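Local coordinates for protein cpftsy (Physcomitrella patens, PDB 4AK9) that probably serves as the GTP-binding receptor of the chloroplast signal recognition particle, helping to deliver proteins to the thylakoid membrane, at residues V147-A151 against T170-M176. Numbering follows the deposited sequence.
Sequences VLMAA and TGSEIVM
Met149 extends its thioether from strand 147-150 toward the start of the neighbouring segment, until methyl CE rests against two hydroxyls, 3.6 Å from Thr170 OG1 and 3.8 Å from Ser172 OG. Those oxygens are joined to each other: Ser172 OG donates to Thr170 OG1, which also bonds to Trp166 O and Ala167 O in the last turn of helix 158-170. Ser172 OG, anti to the carbonyl carbon and beside the backbone N (chi1 -57°), also meets Val147, 3.6 Å from its CB. Replacing Ser172 by an alanine is likely to leave Thr170 OG1 without this donor and to open a gap between Val147 and the Met149 methyl. Gly171, at positive phi, is the C' residue of a Schellman motif that closes the helix and turns the chain into strand 173-175. Strand 147-150, helix 158-170 and strand 173-175 thus form a beta-alpha-beta crossover at one margin of the P-loop GTPase sheet, where 173-175 is the outermost strand. Four backbone bonds join the parallel pair; Met149 gives its N-H to Glu173 O (2.7 Å) and takes that of Val175 on its own O. On the face toward helix 158-170, Met149 CB lies 4.2 Å from Ile174 CG1. Across the sheet, Leu148 CG stands anti to the backbone N (chi1 173°), and CD1 leans over the Glu173 backbone to meet Val175 CG2 at 3.9 Å, the two side chains crossing obliquely. Helix 184-197 packs on Val175 and Ala150 there, while the Glu173 carboxylate bends away toward Arg194, a long, weak ion pair.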
ATOM      1  N   VAL A 147     -16.261 -33.983  -5.480  1.00 32.43           N
ATOM      2  CA  VAL A 147     -15.225 -33.099  -6.016  1.00 29.79           C
ATOM      3  C   VAL A 147     -14.091 -33.858  -6.684  1.00 27.55           C
ATOM      4  O   VAL A 147     -13.613 -34.868  -6.148  1.00 28.08           O
ATOM      5  CB  VAL A 147     -14.568 -32.250  -4.882  1.00 30.44           C
ATOM      6  CG1 VAL A 147     -13.429 -31.401  -5.426  1.00 28.78           C
ATOM      7  CG2 VAL A 147     -15.612 -31.394  -4.191  1.00 33.10           C
ATOM      8  N   LEU A 148     -13.660 -33.368  -7.847  1.00 23.32           N
ATOM      9  CA  LEU A 148     -12.459 -33.870  -8.503  1.00 19.43           C
ATOM     10  C   LEU A 148     -11.432 -32.752  -8.638  1.00 28.34           C
ATOM     11  O   LEU A 148     -11.749 -31.681  -9.150  1.00 27.48           O
ATOM     12  CB  LEU A 148     -12.789 -34.421  -9.896  1.00 26.91           C
ATOM     13  CG  LEU A 148     -11.592 -34.831 -10.761  1.00 26.08           C
ATOM     14  CD1 LEU A 148     -10.930 -36.075 -10.172  1.00 35.28           C
ATOM     15  CD2 LEU A 148     -11.996 -35.098 -12.241  1.00 32.42           C
ATOM     16  N   MET A 149     -10.201 -33.002  -8.203  1.00 28.06           N
ATOM     17  CA  MET A 149      -9.148 -32.000  -8.340  1.00 27.57           C
ATOM     18  C   MET A 149      -8.303 -32.272  -9.561  1.00 30.99           C
ATOM     19  O   MET A 149      -8.073 -33.429  -9.927  1.00 33.13           O
ATOM     20  CB  MET A 149      -8.263 -31.955  -7.084  1.00 23.96           C
ATOM     21  CG  MET A 149      -8.988 -31.527  -5.835  1.00 29.32           C
ATOM     22  SD  MET A 149      -7.841 -31.563  -4.433  1.00 33.13           S
ATOM     23  CE  MET A 149      -8.868 -31.030  -3.112  1.00 29.35           C
ATOM     24  N   ALA A 150      -7.830 -31.203 -10.206  1.00 22.37           N
ATOM     25  CA  ALA A 150      -6.974 -31.335 -11.378  1.00 24.41           C
ATOM     26  C   ALA A 150      -5.679 -30.578 -11.176  1.00 33.68           C
ATOM     27  O   ALA A 150      -5.685 -29.336 -10.968  1.00 26.72           O
ATOM     28  CB  ALA A 150      -7.698 -30.823 -12.628  1.00 26.37           C
ATOM     29  N   ALA A 151      -4.569 -31.308 -11.243  1.00 30.11           N
ATOM     30  CA  ALA A 151      -3.255 -30.729 -10.976  1.00 32.47           C
ATOM     31  C   ALA A 151      -2.637 -30.125 -12.225  1.00 34.68           C
ATOM     32  O   ALA A 151      -1.703 -30.694 -12.814  1.00 37.79           O
ATOM     33  CB  ALA A 151      -2.321 -31.764 -10.354  1.00 39.44           C
ATOM     34  N   THR A 170      -9.479 -34.070   2.187  1.00 29.01           N
ATOM     35  CA  THR A 170     -10.853 -33.669   1.938  1.00 32.04           C
ATOM     36  C   THR A 170     -11.688 -34.778   1.358  1.00 33.72           C
ATOM     37  O   THR A 170     -12.904 -34.618   1.217  1.00 39.27           O
ATOM     38  CB  THR A 170     -10.948 -32.459   0.989  1.00 29.17           C
ATOM     39  OG1 THR A 170     -10.291 -32.781  -0.246  1.00 30.61           O
ATOM     40  CG2 THR A 170     -10.314 -31.236   1.626  1.00 29.44           C
ATOM     41  N   GLY A 171     -11.066 -35.893   1.004  1.00 31.64           N
ATOM     42  CA  GLY A 171     -11.829 -36.989   0.430  1.00 33.53           C
ATOM     43  C   GLY A 171     -12.222 -36.716  -1.013  1.00 36.69           C
ATOM     44  O   GLY A 171     -13.241 -37.206  -1.497  1.00 37.44           O
ATOM     45  N   SER A 172     -11.416 -35.908  -1.696  1.00 33.66           N
ATOM     46  CA  SER A 172     -11.634 -35.603  -3.110  1.00 32.61           C
ATOM     47  C   SER A 172     -10.774 -36.517  -3.946  1.00 35.27           C
ATOM     48  O   SER A 172      -9.707 -36.951  -3.496  1.00 35.00           O
ATOM     49  CB  SER A 172     -11.234 -34.150  -3.407  1.00 31.43           C
ATOM     50  OG  SER A 172     -11.951 -33.255  -2.569  1.00 33.44           O
ATOM     51  N   GLU A 173     -11.218 -36.794  -5.171  1.00 32.11           N
ATOM     52  CA  GLU A 173     -10.381 -37.507  -6.141  1.00 35.36           C
ATOM     53  C   GLU A 173      -9.473 -36.507  -6.834  1.00 36.47           C
ATOM     54  O   GLU A 173      -9.731 -35.295  -6.781  1.00 35.10           O
ATOM     55  CB  GLU A 173     -11.251 -38.232  -7.178  1.00 39.70           C
ATOM     56  CG  GLU A 173     -12.273 -39.193  -6.558  1.00 46.36           C
ATOM     57  CD  GLU A 173     -11.615 -40.376  -5.848  1.00 56.57           C
ATOM     58  OE1 GLU A 173     -10.791 -41.071  -6.495  1.00 57.46           O
ATOM     59  OE2 GLU A 173     -11.919 -40.606  -4.647  1.00 57.71           O
ATOM     60  N   ILE A 174      -8.422 -36.994  -7.487  1.00 29.57           N
ATOM     61  CA  ILE A 174      -7.487 -36.096  -8.150  1.00 29.34           C
ATOM     62  C   ILE A 174      -6.941 -36.662  -9.456  1.00 39.06           C
ATOM     63  O   ILE A 174      -6.638 -37.854  -9.546  1.00 39.65           O
ATOM     64  CB  ILE A 174      -6.311 -35.692  -7.207  1.00 33.16           C
ATOM     65  CG1 ILE A 174      -5.316 -34.768  -7.923  1.00 33.02           C
ATOM     66  CG2 ILE A 174      -5.570 -36.926  -6.674  1.00 31.90           C
ATOM     67  CD1 ILE A 174      -4.435 -33.975  -6.959  1.00 35.19           C
ATOM     68  N   VAL A 175      -6.850 -35.802 -10.475  1.00 30.16           N
ATOM     69  CA  VAL A 175      -6.188 -36.148 -11.729  1.00 35.51           C
ATOM     70  C   VAL A 175      -4.836 -35.455 -11.771  1.00 43.02           C
ATOM     71  O   VAL A 175      -4.748 -34.223 -11.571  1.00 36.53           O
ATOM     72  CB  VAL A 175      -7.004 -35.687 -12.959  1.00 37.27           C
ATOM     73  CG1 VAL A 175      -6.163 -35.808 -14.235  1.00 33.57           C
ATOM     74  CG2 VAL A 175      -8.336 -36.463 -13.078  1.00 35.38           C
ATOM     75  N   MET A 176      -3.780 -36.223 -12.038  1.00 42.33           N
ATOM     76  CA  MET A 176      -2.434 -35.661 -12.129  1.00 43.86           C
ATOM     77  C   MET A 176      -1.742 -35.928 -13.471  1.00 43.16           C
ATOM     78  O   MET A 176      -2.249 -36.688 -14.297  1.00 56.46           O
ATOM     79  CB  MET A 176      -1.582 -36.166 -10.966  1.00 51.69           C
ATOM     80  CG  MET A 176      -2.218 -35.886  -9.610  1.00 52.25           C
ATOM     81  SD  MET A 176      -1.151 -36.340  -8.236  1.00 64.74           S
ATOM     82  CE  MET A 176       0.365 -35.523  -8.751  1.00 50.67           C
TER